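Local coordinates for collectin placenta 1 (Mus musculus, PDB 2OX9), which binds the leukocyte glycan Lewis(x) through a calcium-dependent C-type lectin domain and probably serves as a scavenger receptor, at residues T13-Y18 with I127-R132; Y17-E22 with Q49-K54; H39-N44 with H62-T67. All blocks are in the same frame, centred on the assembly; numbering follows the deposited sequence.

Contact 1: T13-Y18 with I127-R132. With CA (calcium ion), chain L.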
loop_
_atom_site.group_PDB
_atom_site.type_symbol
_atom_site.label_atom_id
_atom_site.label_comp_id
_atom_site.label_asym_id
_atom_site.label_seq_id
_atom_site.Cartn_x
_atom_site.Cartn_y
_atom_site.Cartn_z
ATOM N N THR A 13 5.608 8.298 14.971
ATOM C CA THR A 13 6.586 9.371 14.798
ATOM C C THR A 13 5.795 10.626 14.442
ATOM O O THR A 13 4.804 10.929 15.115
ATOM C CB THR A 13 7.659 9.061 13.709
ATOM O OG1 THR A 13 7.038 8.894 12.432
ATOM C CG2 THR A 13 8.424 7.802 14.069
ATOM N N ASP A 14 6.188 11.351 13.396
ATOM C CA ASP A 14 5.473 12.582 13.040
ATOM C C ASP A 14 4.503 12.440 11.865
ATOM O O ASP A 14 4.241 13.406 11.147
ATOM C CB ASP A 14 6.475 13.707 12.749
ATOM C CG ASP A 14 7.257 13.478 11.475
ATOM O OD1 ASP A 14 7.436 12.303 11.084
ATOM O OD2 ASP A 14 7.706 14.475 10.869
ATOM N N LYS A 15 3.967 11.238 11.683
ATOM C CA LYS A 15 3.029 10.979 10.605
ATOM C C LYS A 15 1.720 10.450 11.156
ATOM O O LYS A 15 1.651 10.016 12.313
ATOM C CB LYS A 15 3.615 9.959 9.627
ATOM C CG LYS A 15 4.875 10.426 8.926
ATOM C CD LYS A 15 4.688 11.800 8.318
ATOM C CE LYS A 15 5.355 11.874 6.964
ATOM N NZ LYS A 15 4.779 10.872 6.022
ATOM N N CYS A 16 0.683 10.511 10.324
ATOM C CA CYS A 16 -0.642 10.027 10.689
ATOM C C CYS A 16 -1.092 9.037 9.633
ATOM O O CYS A 16 -0.944 9.286 8.434
ATOM C CB CYS A 16 -1.646 11.172 10.755
ATOM S SG CYS A 16 -1.241 12.409 12.019
ATOM N N TYR A 17 -1.664 7.926 10.085
ATOM C CA TYR A 17 -2.110 6.887 9.175
ATOM C C TYR A 17 -3.567 6.545 9.378
ATOM O O TYR A 17 -4.083 6.603 10.499
ATOM C CB TYR A 17 -1.289 5.612 9.377
ATOM C CG TYR A 17 0.205 5.809 9.267
ATOM C CD1 TYR A 17 0.916 6.458 10.271
ATOM C CD2 TYR A 17 0.907 5.342 8.157
ATOM C CE1 TYR A 17 2.293 6.637 10.177
ATOM C CE2 TYR A 17 2.285 5.513 8.053
ATOM C CZ TYR A 17 2.970 6.162 9.069
ATOM O OH TYR A 17 4.332 6.323 8.978
ATOM N N TYR A 18 -4.212 6.180 8.278
ATOM C CA TYR A 18 -5.609 5.792 8.290
ATOM C C TYR A 18 -5.714 4.370 7.744
ATOM O O TYR A 18 -5.397 4.114 6.578
ATOM C CB TYR A 18 -6.435 6.748 7.422
ATOM C CG TYR A 18 -7.890 6.343 7.306
ATOM C CD1 TYR A 18 -8.720 6.338 8.427
ATOM C CD2 TYR A 18 -8.431 5.937 6.083
ATOM C CE1 TYR A 18 -10.050 5.937 8.336
ATOM C CE2 TYR A 18 -9.765 5.535 5.981
ATOM C CZ TYR A 18 -10.567 5.537 7.112
ATOM O OH TYR A 18 -11.889 5.143 7.029
ATOM N N ILE A 127 -4.325 1.914 3.150
ATOM C CA ILE A 127 -3.733 2.727 4.205
ATOM C C ILE A 127 -3.293 4.079 3.657
ATOM O O ILE A 127 -2.548 4.135 2.685
ATOM C CB ILE A 127 -2.476 2.046 4.798
ATOM C CG1 ILE A 127 -2.805 0.620 5.250
ATOM C CG2 ILE A 127 -1.953 2.871 5.978
ATOM C CD1 ILE A 127 -1.582 -0.178 5.611
ATOM N N CYS A 128 -3.754 5.158 4.283
ATOM C CA CYS A 128 -3.364 6.502 3.877
ATOM C C CYS A 128 -2.320 7.026 4.848
ATOM O O CYS A 128 -2.309 6.660 6.029
ATOM C CB CYS A 128 -4.540 7.477 3.893
ATOM S SG CYS A 128 -5.965 7.113 2.827
ATOM N N GLU A 129 -1.453 7.902 4.352
ATOM C CA GLU A 129 -0.411 8.475 5.178
ATOM C C GLU A 129 -0.277 9.976 4.921
ATOM O O GLU A 129 -0.399 10.446 3.787
ATOM C CB GLU A 129 0.927 7.777 4.897
ATOM C CG GLU A 129 2.116 8.436 5.577
ATOM C CD GLU A 129 3.444 7.747 5.288
ATOM O OE1 GLU A 129 3.569 7.038 4.263
ATOM O OE2 GLU A 129 4.376 7.931 6.086
ATOM N N LYS A 130 -0.034 10.728 5.983
ATOM C CA LYS A 130 0.150 12.165 5.843
ATOM C C LYS A 130 0.874 12.745 7.043
ATOM O O LYS A 130 1.099 12.062 8.034
ATOM C CB LYS A 130 -1.189 12.879 5.637
ATOM C CG LYS A 130 -2.132 12.907 6.837
ATOM C CD LYS A 130 -3.381 13.702 6.462
ATOM C CE LYS A 130 -4.357 13.855 7.617
ATOM N NZ LYS A 130 -5.556 14.664 7.215
ATOM N N GLU A 131 1.230 14.019 6.939
ATOM C CA GLU A 131 1.951 14.704 7.995
ATOM C C GLU A 131 1.043 15.195 9.105
ATOM O O GLU A 131 -0.062 15.653 8.858
ATOM C CB GLU A 131 2.717 15.888 7.404
ATOM C CG GLU A 131 3.799 15.471 6.431
ATOM C CD GLU A 131 4.498 16.651 5.805
ATOM O OE1 GLU A 131 4.914 17.560 6.555
ATOM O OE2 GLU A 131 4.640 16.663 4.566
ATOM N N ARG A 132 1.514 15.090 10.335
ATOM C CA ARG A 132 0.739 15.570 11.462
ATOM C C ARG A 132 0.879 17.081 11.436
ATOM O O ARG A 132 1.977 17.594 11.234
ATOM C CB ARG A 132 1.303 15.018 12.768
ATOM C CG ARG A 132 0.759 15.693 14.019
ATOM C CD ARG A 132 1.221 14.956 15.260
ATOM N NE ARG A 132 2.674 14.838 15.305
ATOM C CZ ARG A 132 3.332 14.007 16.108
ATOM N NH1 ARG A 132 2.663 13.215 16.939
ATOM N NH2 ARG A 132 4.659 13.970 16.080
HETATM CA CA CA L . 6.116 6.491 5.086
HETATM O O HOH W 1 7.367 7.863 6.338
HETATM O O HOH W 2 6.496 8.140 3.423
#

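Contact 2: Y17-E22 with Q49-K54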
loop_
_atom_site.group_PDB
_atom_site.type_symbol
_atom_site.label_atom_id
_atom_site.label_comp_id
_atom_site.label_asym_id
_atom_site.label_seq_id
_atom_site.Cartn_x
_atom_site.Cartn_y
_atom_site.Cartn_z
ATOM N N TYR A 17 -1.664 7.926 10.085
ATOM C CA TYR A 17 -2.110 6.887 9.175
ATOM C C TYR A 17 -3.567 6.545 9.378
ATOM O O TYR A 17 -4.083 6.603 10.499
ATOM C CB TYR A 17 -1.289 5.612 9.377
ATOM C CG TYR A 17 0.205 5.809 9.267
ATOM C CD1 TYR A 17 0.916 6.458 10.271
ATOM C CD2 TYR A 17 0.907 5.342 8.157
ATOM C CE1 TYR A 17 2.293 6.637 10.177
ATOM C CE2 TYR A 17 2.285 5.513 8.053
ATOM C CZ TYR A 17 2.970 6.162 9.069
ATOM O OH TYR A 17 4.332 6.323 8.978
ATOM N N TYR A 18 -4.212 6.180 8.278
ATOM C CA TYR A 18 -5.609 5.792 8.290
ATOM C C TYR A 18 -5.714 4.370 7.744
ATOM O O TYR A 18 -5.397 4.114 6.578
ATOM C CB TYR A 18 -6.435 6.748 7.422
ATOM C CG TYR A 18 -7.890 6.343 7.306
ATOM C CD1 TYR A 18 -8.720 6.338 8.427
ATOM C CD2 TYR A 18 -8.431 5.937 6.083
ATOM C CE1 TYR A 18 -10.050 5.937 8.336
ATOM C CE2 TYR A 18 -9.765 5.535 5.981
ATOM C CZ TYR A 18 -10.567 5.537 7.112
ATOM O OH TYR A 18 -11.889 5.143 7.029
ATOM N N PHE A 19 -6.141 3.444 8.595
ATOM C CA PHE A 19 -6.306 2.056 8.189
ATOM C C PHE A 19 -7.786 1.901 7.851
ATOM O O PHE A 19 -8.637 1.762 8.728
ATOM C CB PHE A 19 -5.867 1.135 9.326
ATOM C CG PHE A 19 -4.423 1.295 9.690
ATOM C CD1 PHE A 19 -4.027 2.246 10.629
ATOM C CD2 PHE A 19 -3.453 0.522 9.069
ATOM C CE1 PHE A 19 -2.685 2.427 10.943
ATOM C CE2 PHE A 19 -2.105 0.688 9.374
ATOM C CZ PHE A 19 -1.719 1.649 10.317
ATOM N N SER A 20 -8.074 1.962 6.555
ATOM C CA SER A 20 -9.431 1.925 6.034
ATOM C C SER A 20 -10.363 0.786 6.408
ATOM O O SER A 20 -9.950 -0.342 6.661
ATOM C CB SER A 20 -9.397 2.002 4.509
ATOM O OG SER A 20 -9.291 0.705 3.951
ATOM N N LEU A 21 -11.645 1.130 6.445
ATOM C CA LEU A 21 -12.704 0.175 6.686
ATOM C C LEU A 21 -13.321 0.063 5.299
ATOM O O LEU A 21 -14.089 -0.854 5.010
ATOM C CB LEU A 21 -13.723 0.720 7.680
ATOM C CG LEU A 21 -13.215 0.836 9.118
ATOM C CD1 LEU A 21 -14.370 1.243 10.025
ATOM C CD2 LEU A 21 -12.633 -0.495 9.567
ATOM N N GLU A 22 -12.954 1.015 4.442
ATOM C CA GLU A 22 -13.439 1.048 3.070
ATOM C C GLU A 22 -12.642 0.042 2.246
ATOM O O GLU A 22 -11.453 -0.159 2.490
ATOM C CB GLU A 22 -13.267 2.448 2.460
ATOM C CG GLU A 22 -14.147 3.553 3.059
ATOM C CD GLU A 22 -13.550 4.194 4.305
ATOM O OE1 GLU A 22 -12.526 3.688 4.815
ATOM O OE2 GLU A 22 -14.111 5.210 4.776
ATOM N N GLN A 49 7.225 -0.534 8.889
ATOM C CA GLN A 49 6.593 -1.767 8.420
ATOM C C GLN A 49 6.016 -2.571 9.578
ATOM O O GLN A 49 4.901 -3.084 9.494
ATOM C CB GLN A 49 7.618 -2.638 7.674
ATOM C CG GLN A 49 7.138 -4.046 7.358
ATOM C CD GLN A 49 5.933 -4.064 6.443
ATOM O OE1 GLN A 49 5.899 -3.380 5.417
ATOM N NE2 GLN A 49 4.937 -4.864 6.800
ATOM N N GLN A 50 6.797 -2.697 10.644
ATOM C CA GLN A 50 6.382 -3.440 11.823
ATOM C C GLN A 50 5.176 -2.796 12.494
ATOM O O GLN A 50 4.242 -3.491 12.906
ATOM C CB GLN A 50 7.528 -3.520 12.828
ATOM C CG GLN A 50 8.126 -4.914 13.005
ATOM C CD GLN A 50 7.090 -5.963 13.391
ATOM O OE1 GLN A 50 6.345 -5.798 14.361
ATOM N NE2 GLN A 50 7.040 -7.052 12.628
ATOM N N TRP A 51 5.212 -1.475 12.622
ATOM C CA TRP A 51 4.120 -0.732 13.247
ATOM C C TRP A 51 2.859 -0.902 12.399
ATOM O O TRP A 51 1.756 -1.051 12.927
ATOM C CB TRP A 51 4.482 0.752 13.337
ATOM C CG TRP A 51 3.475 1.582 14.063
ATOM C CD1 TRP A 51 3.331 1.706 15.413
ATOM C CD2 TRP A 51 2.446 2.378 13.474
ATOM N NE1 TRP A 51 2.272 2.534 15.706
ATOM C CE2 TRP A 51 1.707 2.957 14.532
ATOM C CE3 TRP A 51 2.071 2.655 12.154
ATOM C CZ2 TRP A 51 0.615 3.794 14.310
ATOM C CZ3 TRP A 51 0.978 3.492 11.933
ATOM C CH2 TRP A 51 0.266 4.050 13.004
ATOM N N ILE A 52 3.022 -0.879 11.078
ATOM C CA ILE A 52 1.880 -1.040 10.188
ATOM C C ILE A 52 1.321 -2.453 10.292
ATOM O O ILE A 52 0.099 -2.649 10.294
ATOM C CB ILE A 52 2.265 -0.741 8.721
ATOM C CG1 ILE A 52 2.391 0.769 8.525
ATOM C CG2 ILE A 52 1.211 -1.304 7.763
ATOM C CD1 ILE A 52 2.847 1.169 7.124
ATOM N N LYS A 53 2.224 -3.429 10.396
ATOM C CA LYS A 53 1.844 -4.832 10.494
ATOM C C LYS A 53 0.867 -5.099 11.641
ATOM O O LYS A 53 -0.117 -5.820 11.482
ATOM C CB LYS A 53 3.095 -5.700 10.684
ATOM C CG LYS A 53 2.796 -7.176 10.886
ATOM C CD LYS A 53 3.987 -7.903 11.468
ATOM C CE LYS A 53 3.613 -9.313 11.883
ATOM N NZ LYS A 53 4.791 -10.055 12.392
ATOM N N LYS A 54 1.124 -4.510 12.798
ATOM C CA LYS A 54 0.252 -4.749 13.941
ATOM C C LYS A 54 -1.128 -4.102 13.845
ATOM O O LYS A 54 -2.044 -4.469 14.587
ATOM C CB LYS A 54 0.973 -4.343 15.224
ATOM C CG LYS A 54 2.065 -5.342 15.609
ATOM C CD LYS A 54 3.146 -4.691 16.432
ATOM C CE LYS A 54 4.292 -5.648 16.705
ATOM N NZ LYS A 54 5.491 -4.912 17.219
#

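Contact 3: H39-N44 with H62-T67. With CA (calcium ion), chain L.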
loop_
_atom_site.group_PDB
_atom_site.type_symbol
_atom_site.label_atom_id
_atom_site.label_comp_id
_atom_site.label_asym_id
_atom_site.label_seq_id
_atom_site.Cartn_x
_atom_site.Cartn_y
_atom_site.Cartn_z
ATOM N N HIS A 39 -1.680 10.311 0.992
ATOM C CA HIS A 39 -1.361 9.417 -0.114
ATOM C C HIS A 39 -1.371 7.968 0.364
ATOM O O HIS A 39 -1.232 7.705 1.560
ATOM C CB HIS A 39 0.019 9.752 -0.693
ATOM C CG HIS A 39 1.138 9.610 0.289
ATOM N ND1 HIS A 39 1.700 8.390 0.609
ATOM C CD2 HIS A 39 1.776 10.529 1.050
ATOM C CE1 HIS A 39 2.632 8.565 1.527
ATOM N NE2 HIS A 39 2.699 9.855 1.811
ATOM N N LEU A 40 -1.578 7.032 -0.557
ATOM C CA LEU A 40 -1.534 5.618 -0.171
ATOM C C LEU A 40 -0.159 5.470 0.473
ATOM O O LEU A 40 0.837 5.957 -0.053
ATOM C CB LEU A 40 -1.671 4.723 -1.397
ATOM C CG LEU A 40 -3.111 4.532 -1.900
ATOM C CD1 LEU A 40 -3.100 3.855 -3.263
ATOM C CD2 LEU A 40 -3.892 3.687 -0.895
ATOM N N VAL A 41 -0.113 4.804 1.619
ATOM C CA VAL A 41 1.116 4.637 2.388
ATOM C C VAL A 41 2.417 4.227 1.676
ATOM O O VAL A 41 2.446 3.313 0.835
ATOM C CB VAL A 41 0.872 3.645 3.580
ATOM C CG1 VAL A 41 0.909 2.192 3.077
ATOM C CG2 VAL A 41 1.907 3.874 4.664
ATOM N N PHE A 42 3.490 4.933 2.018
ATOM C CA PHE A 42 4.831 4.636 1.507
ATOM C C PHE A 42 5.555 4.031 2.708
ATOM O O PHE A 42 5.718 4.686 3.734
ATOM C CB PHE A 42 5.578 5.910 1.083
ATOM C CG PHE A 42 4.931 6.662 -0.052
ATOM C CD1 PHE A 42 5.372 7.944 -0.382
ATOM C CD2 PHE A 42 3.885 6.107 -0.782
ATOM C CE1 PHE A 42 4.784 8.658 -1.410
ATOM C CE2 PHE A 42 3.287 6.819 -1.820
ATOM C CZ PHE A 42 3.741 8.101 -2.133
ATOM N N ILE A 43 5.989 2.786 2.587
ATOM C CA ILE A 43 6.673 2.124 3.697
ATOM C C ILE A 43 8.176 2.202 3.436
ATOM O O ILE A 43 8.702 1.470 2.600
ATOM C CB ILE A 43 6.205 0.662 3.811
ATOM C CG1 ILE A 43 4.673 0.631 3.926
ATOM C CG2 ILE A 43 6.845 -0.009 5.029
ATOM C CD1 ILE A 43 4.082 -0.767 3.963
ATOM N N ASN A 44 8.851 3.090 4.167
ATOM C CA ASN A 44 10.279 3.338 3.989
ATOM C C ASN A 44 11.263 2.658 4.944
ATOM O O ASN A 44 12.469 2.843 4.801
ATOM C CB ASN A 44 10.544 4.848 4.047
ATOM C CG ASN A 44 9.456 5.666 3.377
ATOM O OD1 ASN A 44 8.396 5.927 3.960
ATOM N ND2 ASN A 44 9.710 6.072 2.140
ATOM N N HIS A 62 -4.268 -4.880 2.370
ATOM C CA HIS A 62 -4.228 -3.418 2.364
ATOM C C HIS A 62 -3.343 -2.836 1.278
ATOM O O HIS A 62 -2.143 -3.089 1.250
ATOM C CB HIS A 62 -3.727 -2.882 3.708
ATOM C CG HIS A 62 -4.712 -3.011 4.824
ATOM N ND1 HIS A 62 -4.906 -4.189 5.513
ATOM C CD2 HIS A 62 -5.568 -2.111 5.364
ATOM C CE1 HIS A 62 -5.840 -4.009 6.429
ATOM N NE2 HIS A 62 -6.259 -2.757 6.359
ATOM N N TRP A 63 -3.939 -2.040 0.398
ATOM C CA TRP A 63 -3.186 -1.390 -0.675
ATOM C C TRP A 63 -2.131 -0.446 -0.074
ATOM O O TRP A 63 -2.395 0.216 0.935
ATOM C CB TRP A 63 -4.117 -0.524 -1.524
ATOM C CG TRP A 63 -5.063 -1.231 -2.438
ATOM C CD1 TRP A 63 -6.407 -0.997 -2.555
ATOM C CD2 TRP A 63 -4.732 -2.180 -3.468
ATOM N NE1 TRP A 63 -6.928 -1.730 -3.598
ATOM C CE2 TRP A 63 -5.926 -2.463 -4.175
ATOM C CE3 TRP A 63 -3.545 -2.808 -3.866
ATOM C CZ2 TRP A 63 -5.966 -3.353 -5.262
ATOM C CZ3 TRP A 63 -3.581 -3.692 -4.948
ATOM C CH2 TRP A 63 -4.787 -3.955 -5.631
ATOM N N ILE A 64 -0.946 -0.391 -0.681
ATOM C CA ILE A 64 0.089 0.555 -0.259
ATOM C C ILE A 64 0.434 1.329 -1.546
ATOM O O ILE A 64 0.116 0.871 -2.636
ATOM C CB ILE A 64 1.356 -0.127 0.342
ATOM C CG1 ILE A 64 2.025 -1.039 -0.681
ATOM C CG2 ILE A 64 0.973 -0.904 1.616
ATOM C CD1 ILE A 64 3.370 -1.578 -0.206
ATOM N N GLY A 65 1.064 2.493 -1.423
ATOM C CA GLY A 65 1.350 3.307 -2.604
ATOM C C GLY A 65 2.506 2.887 -3.493
ATOM O O GLY A 65 3.375 3.710 -3.804
ATOM N N LEU A 66 2.490 1.630 -3.934
ATOM C CA LEU A 66 3.554 1.069 -4.763
ATOM C C LEU A 66 3.012 0.363 -6.004
ATOM O O LEU A 66 2.123 -0.483 -5.894
ATOM C CB LEU A 66 4.341 0.050 -3.939
ATOM C CG LEU A 66 5.634 -0.462 -4.551
ATOM C CD1 LEU A 66 6.648 0.668 -4.476
ATOM C CD2 LEU A 66 6.155 -1.683 -3.800
ATOM N N THR A 67 3.560 0.683 -7.177
ATOM C CA THR A 67 3.113 0.046 -8.419
ATOM C C THR A 67 4.255 -0.078 -9.422
ATOM O O THR A 67 5.316 0.547 -9.263
ATOM C CB THR A 67 1.998 0.852 -9.137
ATOM O OG1 THR A 67 2.565 2.024 -9.729
ATOM C CG2 THR A 67 0.904 1.268 -8.173
HETATM CA CA CA L . 6.116 6.491 5.086
HETATM O O HOH W 1 7.367 7.863 6.338
HETATM O O HOH W 2 6.496 8.140 3.423
#

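Contact 1: T13-Y18 with I127-R132
The pairing of N- and C-terminal strands that closes a C-type lectin domain is formed here by Lys15-Tyr18 running antiparallel to Ile127-Glu131, with a calcium ion held over the face that carries Tyr17 and Glu129. Two hydrogen-bonded pairs make the seam: Cys16 with Lys130, where Cys16 N reaches Lys130 O at 2.8 Å, and Tyr18 with Cys128, whose N and O atoms bond reciprocally. Past the end of the regular pairing, Arg132 N makes a weak bond to Asp14 O.

Between these pairs Tyr17 and Glu129 form a non-hydrogen-bonded pair, and their side chains run side by side in the same direction, ring and carboxylate planes 26° apart. With CG anti to the backbone N (chi1 172°) and an extended chain beyond, Glu129 carries its carboxylate to the calcium, which it grips with both oxygens, OE2 at 2.5 Å and OE1 at 2.7 Å. Lys15 bends over the same group, and its NZ meets Glu129 OE2 at 3.0 Å from above the carboxylate plane in a salt bridge. The metal and the ammonium group would together be expected to stabilise the negative charge. Tyr17 OH turns to Glu48, a further calcium ligand.

On the other face, Tyr18 CB packs on Cys128 CB at 4.1 Å, and Cys16 SG lies 3.7 Å from Arg132 CB. Disulfides lead from this face to Cys5 and to Cys33 of helix 26-35. Strand 125-131 is flanked by 15-19 and, through backbone bonds of Ile127 and Glu129, by the segment containing strand 39-40; strand 10-12 pairs with 15-19.

Contact 2: Y17-E22 with Q49-K54
An aromatic cluster of Tyr17, Phe19 and Trp51 packs helix 46-54 against the N-terminal strand of the C-type lectin fold. The 17-19 portion of strand 15-19 and the 49-54 portion of the helix have axes 11.0 Å apart and inclined at 34°, a separation bridged by side chains. No hydrogen bond crosses between the segments.

In Trp51, CG anti to the backbone N (chi1 -175°) places the CZ3 corner of the six-membered ring against both aromatic partners. CZ3 sits over one face of the Tyr17 ring, displaced towards the rim, yet the two planes meet obliquely at 52°. The same corner comes to the edge of the Phe19 ring, 3.6 Å from CZ, with the planes similarly inclined. One indole corner is thus shared by a face and an edge. Phe12 of strand 10-12 stacks on Trp51, and His55, just beyond the helix segment, stacks on Phe19.

Ile52 supplies the aliphatic side of the packing. Its CD1 approaches Tyr17 CE2 at 4.5 Å, while its other branch crosses Phe19 obliquely, bringing Ile52 CG2 to 4.2 Å from Phe19 CE2.

Contact 3: H39-N44 with H62-T67
Val41 and Ile64 meet in the buried centre of the C-type lectin domain, where the chain leading into a calcium site packs against Ile64 and Gly65. The packing is tight: Val41 CG1 lies 3.4 Å from Ile64 CG2, closer than usual for two methyl groups. CG1 of each residue stands between its own backbone N and carbonyl carbon (chi1 79° for Val41, 61° for Ile64). In Ile64 this leaves CG2 anti to the carbonyl carbon, the branch that receives Val41. The same methyl takes Ile43 CD1 at 3.9 Å, the two side chains crossing at about a right angle.

Gly65, the centre of an inverse gamma turn, gives its N-H to Val41 O at 2.8 Å. Leu40 CB presses on this turn, 3.5 Å from Gly65 N, while Leu40 CD2 reaches Trp63 CB.

The Phe42 ring bends back with CG beside its backbone N (chi1 -63°), bringing CE2 to 3.7 Å from Gly65 O. His39 ND1 lies over the centre of that ring and donates to Leu40 O from above the carbonyl plane. Meanwhile, Phe42 O binds the calcium at 2.3 Å, and Asn44 OD1 is a second ligand; Glu48 and Glu129 complete the protein ligands.

Around this junction, strand 125-131 bonds through its backbone to His39 and Val41, and Asn125 to Trp63, strand 106-109 flanks Ile64, and Phe26 and Cys33 of helix 26-35 cover Leu40.

From the N terminus, the chain enters strand 15-19, on which the first segments of contacts 1 and 2 overlap at Tyr17 and Tyr18. Contact 2 closes the earlier loop when helix 46-54 returns to that strand. Before it closes, 39-44 opens contact 3, which is completed at 62-67 beyond the helix, so contacts 2 and 3 cross. Contact 1 closes last, at 127-132, and encloses contact 3. Strand 125-131 joins the parts: it lies beside both 15-19 and 39-40, and Ile127 packs on Ile52 and Phe19. Contacts 1 and 3 share one calcium and its two waters, while Val41 CG2 touches Tyr17 and Ile52, bringing all three together.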